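Acetylene hydratase Ahy (Pelobacter acetylenicus, PDB 2E7Z) catalyses the hydration of acetylene to acetaldehyde, using a tungsten-bis(molybdopterin guanine dinucleotide) cofactor and a [4Fe-4S] cluster. Local coordinates at residues Pro580-Ile585 with Asp703-Asp708; Ala134-Ile139 with Met388-Ala393; Ser46-Thr51 with Pro615-Asp620. All coordinates share one frame; numbering follows the deposited sequence. Where two conformers were deposited one is given.

Contact 1. Residues Pro580-Ile585 with Asp703-Asp708; sequences PLQTEI and DDWNLD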
loop_
_atom_site.group_PDB
_atom_site.type_symbol
_atom_site.label_atom_id
_atom_site.label_comp_id
_atom_site.label_asym_id
_atom_site.label_seq_id
_atom_site.Cartn_x
_atom_site.Cartn_y
_atom_site.Cartn_z
ATOM N N PRO A 580 9.501 20.691 -0.719
ATOM C CA PRO A 580 10.064 19.855 0.345
ATOM C C PRO A 580 11.305 20.507 0.953
ATOM O O PRO A 580 11.981 21.292 0.271
ATOM C CB PRO A 580 10.399 18.553 -0.379
ATOM C CG PRO A 580 9.414 18.504 -1.502
ATOM C CD PRO A 580 9.288 19.940 -1.966
ATOM N N LEU A 581 11.584 20.211 2.229
ATOM C CA LEU A 581 12.666 20.902 2.939
ATOM C C LEU A 581 14.085 20.532 2.511
ATOM O O LEU A 581 15.048 21.166 2.958
ATOM C CB LEU A 581 12.456 20.778 4.462
ATOM C CG LEU A 581 11.125 21.355 4.969
ATOM C CD1 LEU A 581 10.919 21.110 6.467
ATOM C CD2 LEU A 581 11.005 22.855 4.646
ATOM N N GLN A 582 14.202 19.544 1.622
ATOM C CA GLN A 582 15.466 19.104 1.034
ATOM C C GLN A 582 15.404 19.031 -0.482
ATOM O O GLN A 582 15.366 17.946 -1.073
ATOM C CB GLN A 582 15.891 17.727 1.571
ATOM C CG GLN A 582 16.806 17.792 2.729
ATOM C CD GLN A 582 17.573 16.499 2.993
ATOM O OE1 GLN A 582 18.222 16.373 4.026
ATOM N NE2 GLN A 582 17.506 15.542 2.071
ATOM N N THR A 583 15.410 20.194 -1.115
ATOM C CA THR A 583 15.498 20.250 -2.557
ATOM C C THR A 583 16.463 21.351 -2.942
ATOM O O THR A 583 17.005 22.054 -2.080
ATOM C CB THR A 583 14.128 20.520 -3.228
ATOM O OG1 THR A 583 13.768 21.901 -3.063
ATOM C CG2 THR A 583 13.035 19.612 -2.642
ATOM N N GLU A 584 16.658 21.515 -4.245
ATOM C CA GLU A 584 17.520 22.585 -4.747
ATOM C C GLU A 584 16.897 23.967 -4.545
ATOM O O GLU A 584 17.621 24.971 -4.500
ATOM C CB GLU A 584 17.902 22.329 -6.207
ATOM C CG GLU A 584 18.752 21.070 -6.382
ATOM C CD GLU A 584 18.877 20.621 -7.828
ATOM O OE1 GLU A 584 18.108 19.714 -8.245
ATOM O OE2 GLU A 584 19.746 21.182 -8.541
ATOM N N ILE A 585 15.573 24.016 -4.394
ATOM C CA ILE A 585 14.849 25.267 -4.114
ATOM C C ILE A 585 14.944 25.643 -2.630
ATOM O O ILE A 585 15.259 26.784 -2.282
ATOM C CB ILE A 585 13.354 25.191 -4.562
ATOM C CG1 ILE A 585 13.227 24.878 -6.066
ATOM C CG2 ILE A 585 12.564 26.450 -4.148
ATOM C CD1 ILE A 585 13.891 25.884 -7.011
ATOM N N ASP A 703 12.350 11.585 10.429
ATOM C CA ASP A 703 12.254 12.814 11.214
ATOM C C ASP A 703 11.063 13.623 10.700
ATOM O O ASP A 703 10.665 13.471 9.540
ATOM C CB ASP A 703 13.487 13.675 11.001
ATOM C CG ASP A 703 14.788 12.999 11.409
ATOM O OD1 ASP A 703 14.796 12.087 12.267
ATOM O OD2 ASP A 703 15.850 13.394 10.868
ATOM N N ASP A 704 10.535 14.508 11.533
ATOM C CA ASP A 704 9.343 15.262 11.147
ATOM C C ASP A 704 9.544 16.029 9.846
ATOM O O ASP A 704 8.602 16.142 9.042
ATOM C CB ASP A 704 8.934 16.233 12.264
ATOM C CG ASP A 704 8.467 15.533 13.522
ATOM O OD1 ASP A 704 7.993 14.370 13.455
ATOM O OD2 ASP A 704 8.544 16.176 14.604
ATOM N N TRP A 705 10.748 16.542 9.606
ATOM C CA TRP A 705 10.979 17.306 8.368
ATOM C C TRP A 705 10.651 16.484 7.113
ATOM O O TRP A 705 10.218 17.053 6.107
ATOM C CB TRP A 705 12.401 17.899 8.314
ATOM C CG TRP A 705 13.473 16.873 8.121
ATOM C CD1 TRP A 705 14.261 16.323 9.092
ATOM C CD2 TRP A 705 13.879 16.281 6.884
ATOM N NE1 TRP A 705 15.132 15.415 8.532
ATOM C CE2 TRP A 705 14.918 15.362 7.179
ATOM C CE3 TRP A 705 13.471 16.436 5.549
ATOM C CZ2 TRP A 705 15.543 14.575 6.195
ATOM C CZ3 TRP A 705 14.090 15.661 4.565
ATOM C CH2 TRP A 705 15.132 14.761 4.888
ATOM N N ASN A 706 10.820 15.154 7.175
ATOM C CA ASN A 706 10.577 14.294 6.013
ATOM C C ASN A 706 9.240 13.553 6.039
ATOM O O ASN A 706 9.042 12.634 5.236
ATOM C CB ASN A 706 11.710 13.261 5.840
ATOM C CG ASN A 706 11.693 12.594 4.471
ATOM O OD1 ASN A 706 11.816 11.356 4.346
ATOM N ND2 ASN A 706 11.572 13.379 3.448
ATOM N N LEU A 707 8.371 13.908 6.983
ATOM C CA LEU A 707 7.013 13.334 7.066
ATOM C C LEU A 707 5.934 14.264 6.555
ATOM O O LEU A 707 5.962 15.470 6.815
ATOM C CB LEU A 707 6.658 12.882 8.494
ATOM C CG LEU A 707 7.614 11.845 9.113
ATOM C CD1 LEU A 707 7.082 11.481 10.501
ATOM C CD2 LEU A 707 7.742 10.589 8.245
ATOM N N ASP A 708 4.990 13.702 5.810
ATOM C CA ASP A 708 3.746 14.420 5.508
ATOM C C ASP A 708 3.143 14.860 6.848
ATOM O O ASP A 708 2.924 14.044 7.734
ATOM C CB ASP A 708 2.814 13.492 4.718
ATOM C CG ASP A 708 1.500 14.135 4.369
ATOM O OD1 ASP A 708 0.523 13.993 5.150
ATOM O OD2 ASP A 708 1.442 14.762 3.287
HETATM O O HOH W 1 10.394 18.061 3.556
#

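Contact 2. Residues Ala134-Ile139 with Met388-Ala393; sequences AMYMCI and MANPTA. With W (tungsten ion), chain G; MGD (2-amino-5,6-dimercapto-7-methyl-3,7,8a,9-tetrahydro-8-oxa-1,3,9,10-tetraaza-anthracen-4-one guanosine dinucleotide), chain E.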
loop_
_atom_site.group_PDB
_atom_site.type_symbol
_atom_site.label_atom_id
_atom_site.label_comp_id
_atom_site.label_asym_id
_atom_site.label_seq_id
_atom_site.Cartn_x
_atom_site.Cartn_y
_atom_site.Cartn_z
ATOM N N ALA A 134 2.327 -1.905 5.915
ATOM C CA ALA A 134 3.132 -1.160 4.971
ATOM C C ALA A 134 2.243 -0.298 4.095
ATOM O O ALA A 134 2.705 0.671 3.480
ATOM C CB ALA A 134 3.978 -2.128 4.163
ATOM N N MET A 135 0.960 -0.648 4.041
ATOM C CA MET A 135 -0.020 0.149 3.301
ATOM C C MET A 135 -0.377 1.481 3.986
ATOM O O MET A 135 -1.180 2.278 3.472
ATOM C CB MET A 135 -1.288 -0.671 2.985
ATOM C CG MET A 135 -2.328 -0.765 4.099
ATOM S SD MET A 135 -3.680 -1.909 3.575
ATOM C CE MET A 135 -4.503 -1.009 2.217
ATOM N N TYR A 136 0.287 1.757 5.109
ATOM C CA TYR A 136 0.247 3.092 5.696
ATOM C C TYR A 136 0.694 4.162 4.703
ATOM O O TYR A 136 0.297 5.328 4.842
ATOM C CB TYR A 136 1.122 3.145 6.941
ATOM C CG TYR A 136 0.827 4.283 7.897
ATOM C CD1 TYR A 136 1.463 5.510 7.751
ATOM C CD2 TYR A 136 -0.082 4.115 8.942
ATOM C CE1 TYR A 136 1.188 6.553 8.629
ATOM C CE2 TYR A 136 -0.365 5.153 9.845
ATOM C CZ TYR A 136 0.294 6.371 9.685
ATOM O OH TYR A 136 0.079 7.392 10.590
ATOM N N MET A 137 1.499 3.805 3.698
ATOM C CA MET A 137 1.796 4.758 2.618
ATOM C C MET A 137 1.470 4.187 1.256
ATOM O O MET A 137 2.161 4.482 0.275
ATOM C CB MET A 137 3.244 5.292 2.665
ATOM C CG MET A 137 4.316 4.265 2.411
ATOM S SD MET A 137 5.932 5.063 2.583
ATOM C CE MET A 137 7.041 3.682 2.305
ATOM N N CYS A 138 0.448 3.333 1.185
ATOM C CA CYS A 138 -0.053 2.863 -0.107
ATOM C C CYS A 138 -1.489 2.407 0.082
ATOM O O CYS A 138 -1.718 1.337 0.613
ATOM C CB CYS A 138 0.820 1.736 -0.681
ATOM S SG CYS A 138 0.232 1.172 -2.302
ATOM N N ILE A 139 -2.445 3.249 -0.312
ATOM C CA ILE A 139 -3.878 2.961 -0.250
ATOM C C ILE A 139 -4.488 3.165 1.129
ATOM O O ILE A 139 -5.559 3.737 1.228
ATOM C CB ILE A 139 -4.289 1.586 -0.912
ATOM C CG1 ILE A 139 -3.869 1.595 -2.390
ATOM C CG2 ILE A 139 -5.792 1.360 -0.755
ATOM C CD1 ILE A 139 -3.996 0.270 -3.121
ATOM N N MET A 388 -4.981 2.911 12.406
ATOM C CA MET A 388 -3.609 2.414 12.331
ATOM C C MET A 388 -2.658 3.171 13.219
ATOM O O MET A 388 -2.680 4.416 13.324
ATOM C CB MET A 388 -3.092 2.507 10.885
ATOM C CG MET A 388 -4.031 1.908 9.842
ATOM S SD MET A 388 -3.322 1.879 8.178
ATOM C CE MET A 388 -3.606 3.588 7.635
ATOM N N ALA A 389 -1.734 2.412 13.801
ATOM C CA ALA A 389 -0.607 3.023 14.470
ATOM C C ALA A 389 0.321 3.633 13.439
ATOM O O ALA A 389 0.556 3.065 12.372
ATOM C CB ALA A 389 0.154 1.971 15.312
ATOM N N ASN A 390 0.923 4.759 13.780
ATOM C CA ASN A 390 1.888 5.405 12.921
ATOM C C ASN A 390 3.180 4.568 12.983
ATOM O O ASN A 390 3.656 4.268 14.070
ATOM C CB ASN A 390 2.189 6.803 13.436
ATOM C CG ASN A 390 3.226 7.519 12.609
ATOM O OD1 ASN A 390 4.378 7.559 13.004
ATOM N ND2 ASN A 390 2.820 8.105 11.463
ATOM N N PRO A 391 3.743 4.160 11.830
ATOM C CA PRO A 391 4.951 3.306 11.903
ATOM C C PRO A 391 6.132 3.918 12.643
ATOM O O PRO A 391 6.812 3.221 13.399
ATOM C CB PRO A 391 5.297 3.073 10.411
ATOM C CG PRO A 391 3.922 3.161 9.750
ATOM C CD PRO A 391 3.310 4.337 10.438
ATOM N N THR A 392 6.409 5.200 12.425
ATOM C CA THR A 392 7.510 5.825 13.126
ATOM C C THR A 392 7.256 5.785 14.639
ATOM O O THR A 392 8.153 5.493 15.415
ATOM C CB THR A 392 7.685 7.301 12.630
ATOM O OG1 THR A 392 7.992 7.261 11.228
ATOM C CG2 THR A 392 8.805 8.005 13.384
ATOM N N ALA A 393 6.024 6.086 15.072
ATOM C CA ALA A 393 5.712 5.981 16.500
ATOM C C ALA A 393 5.879 4.545 16.998
ATOM O O ALA A 393 6.367 4.319 18.118
ATOM C CB ALA A 393 4.307 6.473 16.801
HETATM W W W G . 1.426 -0.662 -3.124
HETATM P PB MGD E . 7.167 -6.765 1.625
HETATM O O1B MGD E . 7.702 -5.714 2.565
HETATM O O2B MGD E . 8.013 -7.270 0.515
HETATM O O3B MGD E . 5.799 -6.289 0.936
HETATM O O3A MGD E . 4.487 -4.231 1.531
HETATM P PA MGD E . 4.385 -5.841 1.554
HETATM O O1A MGD E . 3.364 -6.351 0.583
HETATM O O2A MGD E . 4.292 -6.212 3.004
HETATM O "O5'" MGD E . 6.727 -8.003 2.562
HETATM C "C5'" MGD E . 5.823 -8.967 2.051
HETATM C "C4'" MGD E . 6.188 -10.281 2.713
HETATM O "O4'" MGD E . 5.112 -11.197 2.457
HETATM C "C3'" MGD E . 7.404 -10.963 2.096
HETATM O "O3'" MGD E . 8.370 -11.215 3.130
HETATM C "C2'" MGD E . 6.895 -12.271 1.454
HETATM O "O2'" MGD E . 7.787 -13.402 1.512
HETATM C "C1'" MGD E . 5.656 -12.524 2.271
HETATM N N9 MGD E . 4.576 -13.270 1.609
HETATM C C8 MGD E . 4.168 -13.170 0.320
HETATM N N7 MGD E . 3.084 -13.932 0.101
HETATM C C5 MGD E . 2.746 -14.476 1.291
HETATM C C6 MGD E . 1.715 -15.369 1.790
HETATM O O6 MGD E . 0.825 -15.817 1.037
HETATM N N1 MGD E . 1.753 -15.646 3.104
HETATM C C2 MGD E . 2.703 -15.251 3.946
HETATM N N2 MGD E . 2.617 -15.611 5.259
HETATM N N3 MGD E . 3.682 -14.439 3.556
HETATM C C4 MGD E . 3.724 -14.039 2.269
HETATM C C10 MGD E . 4.124 -3.559 0.325
HETATM C C11 MGD E . 3.953 -2.097 0.676
HETATM O O11 MGD E . 5.257 -1.628 1.014
HETATM C C12 MGD E . 3.394 -1.340 -0.503
HETATM S S12 MGD E . 1.957 -1.918 -1.228
HETATM C C13 MGD E . 3.974 -0.208 -0.936
HETATM S S13 MGD E . 3.447 0.602 -2.338
HETATM C C14 MGD E . 5.141 0.424 -0.242
HETATM N N15 MGD E . 6.368 0.313 -1.015
HETATM C C16 MGD E . 7.474 0.775 -0.366
HETATM C C17 MGD E . 8.625 1.399 -1.033
HETATM O O17 MGD E . 8.633 1.550 -2.275
HETATM N N18 MGD E . 9.652 1.807 -0.260
HETATM C C19 MGD E . 9.670 1.669 1.090
HETATM N N19 MGD E . 10.733 2.091 1.807
HETATM N N20 MGD E . 8.664 1.086 1.753
HETATM C C21 MGD E . 7.578 0.653 1.100
HETATM N N22 MGD E . 6.572 0.104 1.784
HETATM C C23 MGD E . 5.310 -0.211 1.148
HETATM O O HOH W 2 -1.406 6.914 12.776
HETATM O O HOH W 3 -0.459 -1.439 -3.022
#

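Contact 3. Residues Ser46-Thr51 with Pro615-Asp620; sequences SVNADT and PGILRD. With SF4 (iron/sulfur cluster), chain D.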
loop_
_atom_site.group_PDB
_atom_site.type_symbol
_atom_site.label_atom_id
_atom_site.label_comp_id
_atom_site.label_asym_id
_atom_site.label_seq_id
_atom_site.Cartn_x
_atom_site.Cartn_y
_atom_site.Cartn_z
ATOM N N SER A 46 3.518 -14.302 -12.069
ATOM C CA SER A 46 2.482 -15.322 -11.960
ATOM C C SER A 46 2.815 -16.603 -12.708
ATOM O O SER A 46 2.633 -17.707 -12.182
ATOM C CB SER A 46 1.161 -14.769 -12.456
ATOM O OG SER A 46 0.090 -15.612 -12.079
ATOM N N VAL A 47 3.292 -16.457 -13.944
ATOM C CA VAL A 47 3.669 -17.618 -14.753
ATOM C C VAL A 47 4.639 -18.510 -14.000
ATOM O O VAL A 47 4.571 -19.740 -14.074
ATOM C CB VAL A 47 4.316 -17.184 -16.082
ATOM C CG1 VAL A 47 5.006 -18.380 -16.783
ATOM C CG2 VAL A 47 3.257 -16.567 -16.968
ATOM N N ASN A 48 5.547 -17.874 -13.265
ATOM C CA ASN A 48 6.591 -18.588 -12.556
ATOM C C ASN A 48 6.326 -18.718 -11.061
ATOM O O ASN A 48 7.226 -19.037 -10.302
ATOM C CB ASN A 48 7.928 -17.904 -12.800
ATOM C CG ASN A 48 8.338 -17.970 -14.261
ATOM O OD1 ASN A 48 8.654 -19.046 -14.778
ATOM N ND2 ASN A 48 8.341 -16.826 -14.936
ATOM N N ALA A 49 5.079 -18.501 -10.642
ATOM C CA ALA A 49 4.764 -18.573 -9.224
ATOM C C ALA A 49 5.051 -19.916 -8.569
ATOM O O ALA A 49 5.395 -19.984 -7.384
ATOM C CB ALA A 49 3.306 -18.139 -8.977
ATOM N N ASP A 50 4.921 -20.997 -9.340
ATOM C CA ASP A 50 5.175 -22.316 -8.764
ATOM C C ASP A 50 6.643 -22.505 -8.406
ATOM O O ASP A 50 6.943 -23.287 -7.520
ATOM C CB ASP A 50 4.655 -23.459 -9.644
ATOM C CG ASP A 50 4.332 -24.723 -8.837
ATOM O OD1 ASP A 50 3.796 -24.565 -7.714
ATOM O OD2 ASP A 50 4.644 -25.855 -9.320
ATOM N N THR A 51 7.539 -21.741 -9.038
ATOM C CA THR A 51 8.967 -21.816 -8.662
ATOM C C THR A 51 9.206 -21.244 -7.259
ATOM O O THR A 51 10.200 -21.571 -6.599
ATOM C CB THR A 51 9.912 -21.087 -9.639
ATOM O OG1 THR A 51 9.732 -19.674 -9.496
ATOM C CG2 THR A 51 9.657 -21.513 -11.091
ATOM N N PRO A 615 16.992 -17.514 -5.422
ATOM C CA PRO A 615 17.574 -17.998 -6.669
ATOM C C PRO A 615 16.523 -18.653 -7.558
ATOM O O PRO A 615 15.785 -19.532 -7.111
ATOM C CB PRO A 615 18.616 -19.022 -6.198
ATOM C CG PRO A 615 19.095 -18.481 -4.895
ATOM C CD PRO A 615 17.815 -17.900 -4.257
ATOM N N GLY A 616 16.449 -18.210 -8.808
ATOM C CA GLY A 616 15.518 -18.791 -9.760
ATOM C C GLY A 616 15.317 -17.903 -10.953
ATOM O O GLY A 616 15.976 -16.851 -11.089
ATOM N N ILE A 617 14.387 -18.311 -11.812
ATOM C CA ILE A 617 14.101 -17.607 -13.061
ATOM C C ILE A 617 13.758 -16.134 -12.864
ATOM O O ILE A 617 14.244 -15.280 -13.607
ATOM C CB ILE A 617 13.026 -18.367 -13.922
ATOM C CG1 ILE A 617 12.834 -17.713 -15.301
ATOM C CG2 ILE A 617 11.712 -18.551 -13.152
ATOM C CD1 ILE A 617 12.163 -18.624 -16.331
ATOM N N LEU A 618 12.941 -15.823 -11.851
ATOM C CA LEU A 618 12.576 -14.436 -11.642
ATOM C C LEU A 618 13.775 -13.579 -11.202
ATOM O O LEU A 618 13.988 -12.474 -11.743
ATOM C CB LEU A 618 11.430 -14.347 -10.627
ATOM C CG LEU A 618 10.106 -14.939 -11.131
ATOM C CD1 LEU A 618 9.092 -14.988 -9.979
ATOM C CD2 LEU A 618 9.532 -14.120 -12.280
ATOM N N ARG A 619 14.554 -14.086 -10.240
ATOM C CA ARG A 619 15.770 -13.377 -9.788
ATOM C C ARG A 619 16.735 -13.140 -10.940
ATOM O O ARG A 619 17.352 -12.079 -11.029
ATOM C CB ARG A 619 16.466 -14.137 -8.665
ATOM C CG ARG A 619 17.798 -13.532 -8.196
ATOM C CD ARG A 619 17.683 -12.112 -7.579
ATOM N NE ARG A 619 19.025 -11.652 -7.217
ATOM C CZ ARG A 619 19.705 -12.064 -6.144
ATOM N NH1 ARG A 619 19.167 -12.932 -5.283
ATOM N NH2 ARG A 619 20.932 -11.598 -5.927
ATOM N N ASP A 620 16.829 -14.116 -11.831
ATOM C CA ASP A 620 17.750 -14.024 -12.976
ATOM C C ASP A 620 17.403 -12.901 -13.955
ATOM O O ASP A 620 18.292 -12.397 -14.651
ATOM C CB ASP A 620 17.795 -15.359 -13.725
ATOM C CG ASP A 620 18.617 -16.415 -13.008
ATOM O OD1 ASP A 620 19.304 -16.088 -12.017
ATOM O OD2 ASP A 620 18.606 -17.589 -13.462
HETATM FE FE1 SF4 D . 1.100 -10.380 -12.524
HETATM FE FE2 SF4 D . -0.349 -11.728 -10.704
HETATM FE FE3 SF4 D . -1.521 -9.828 -12.236
HETATM FE FE4 SF4 D . 0.183 -9.127 -10.290
HETATM S S1 SF4 D . -1.814 -10.125 -9.960
HETATM S S2 SF4 D . 0.132 -8.271 -12.451
HETATM S S3 SF4 D . 1.708 -10.867 -10.336
HETATM S S4 SF4 D . -0.593 -11.801 -13.002
HETATM O O HOH W 4 12.046 -17.840 -9.645
#

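Contact 1. Residues Pro580-Ile585 with Asp703-Asp708
Leu581 meets Trp705 first through one methyl, its CD1 lying 4.0 Å from Trp705 CB; the two side chains run past each other in opposite directions, so the leucine touches the root of the tryptophan rather than its ring. A water also joins the two backbones: Leu581 N donates to it over 2.8 Å, and it donates to Trp705 O at 2.7 Å. Lys298 NZ is hydrogen-bonded to the same carbonyl and to Leu707 O, which ties the turn to the chain near Lys298. Gln582 follows and lies obliquely by the six-membered part of the indole, its CD 3.5 Å from Trp705 CH2 and its amide plane tilted 28° from the ring. Extended beyond CG, the glutamine chain also carries CG to 3.9 Å from Trp705 CZ3, while Leu590 and Ile720 also touch this side chain. The partner is a short 3-10 turn, 704-706, in the loop leading to the C-terminal strand 720-726; Asn706 N closes it on Asp703 O at 2.9 Å. Trp705 NE1 is bonded to Asp703 OD2 at 3.2 Å, through the anti lone pair and 24° out of the ring plane, which probably helps to restrain the indole's rotation, and Asn706 CB lies over one of its faces, toward the rim. Past the contact, Thr583 OG1 accepts from Ile585 N at 3.1 Å in an ST turn, in the loop ahead of helix 588-593.

Contact 2. Residues Ala134-Ile139 with Met388-Ala393
Tyr136 and Pro391 make a CH-pi contact: Pro391 CD stands 3.4 Å from the centroid of the tyrosine ring and 7° off its normal, squarely over one face. With CG of Tyr136 anti to its own backbone nitrogen (chi1 -160°), the ring extends across to the start of helix 391-400. Met388 adds apolar and sulfur contacts. Its CB lies in plane at the ring edge, CE packs 3.8 Å from Tyr136 CD2, and SD forms an oblique Met-aromatic contact, 5.2 Å from the Tyr136 centroid. The segment bearing the tyrosine is the 3-10 turn and loop that supply the metal's protein ligand in this DMSO reductase family enzyme: Cys138 SG binds the tungsten at 2.3 Å, together with S12 and S13 of one molybdopterin guanine dinucleotide, a water and two further atoms, consistent with the second dinucleotide of the cofactor. Ala134 CB and Met137 CE pack against the first dinucleotide. Hydrogen bonds fix the far end of the ring. Asn390 ND2 donates to Tyr136 OH over 3.0 Å at 164°, the hydroxyl lying in the amide plane although amide and ring stand nearly perpendicular. A water 2.7 Å from Tyr136 OH links it to Met388 O, and the loop just beyond Asp708 contributes Gln711 O to the hydroxyl and Gly712 O to the asparagine NH2. Asn390 does double duty as an N-cap: its OD1 accepts from Ala393 N at 3.0 Å, in the carbonyl plane and on a lone pair.

Contact 3. Residues Ser46-Thr51 with Pro615-Asp620
Asn48 lies across Ile617 and crosses Leu618 obliquely. With chi1 at -64°, its CG is anti to the carbonyl carbon, and the amide extends toward helix 617-621: OD1 comes to 3.5 Å from Ile617 CG2, while ND2 sits 4.0 Å from Leu618 CD2 and donates to Met44 O, in the preceding helix 44-47. The side chains of Asn48 and Ile617 cross at about a right angle; on the isoleucine CG2 does most of the touching, and it also lies 4.2 Å from Thr51 CG2. A chi1 of 71° places Thr51 OG1 between its backbone N and carbonyl carbon, from where it donates to Asn48 O, just ahead of helix 49-53, at 2.7 Å in the carbonyl plane; that oxygen also accepts from Thr51 N. The same hydroxyl takes a bond from a water 3.0 Å from OG1, and this water accepts from Leu618 N, a backbone group at the start of helix 617-621. Ser46 faces the other way, with CB 3.5 Å from S4 of the iron-sulfur cluster. The contact thus sets the junction of helices 44-47 and 49-53, just after cluster ligand Cys43, against helix 617-621 of the dinucleotide-binding domain, a member of the double-psi beta-barrel clan.

From the N terminus, residues 46-51, just past a cluster ligand, open the longest loop, which contact 3 closes only at 615-620. Within it, contact 2 opens at 134-139 and closes at 388-393, tying the tungsten-ligand loop to helix 391-400 inside the molybdopterin oxidoreductase region. Contact 1 opens later, at 580-585, before contact 3 has closed, and ends at 703-708; contacts 1 and 3 therefore cross, while 2 and 1 follow in series. Contact 3 joins helices 44-47 and 49-53, beside the cluster, to helix 617-621; contact 1 joins the loop before helix 588-593 to that before strand 720-726. Contact 1 lies about 19 Å from contact 2 and 38 Å from contact 3, centre to centre.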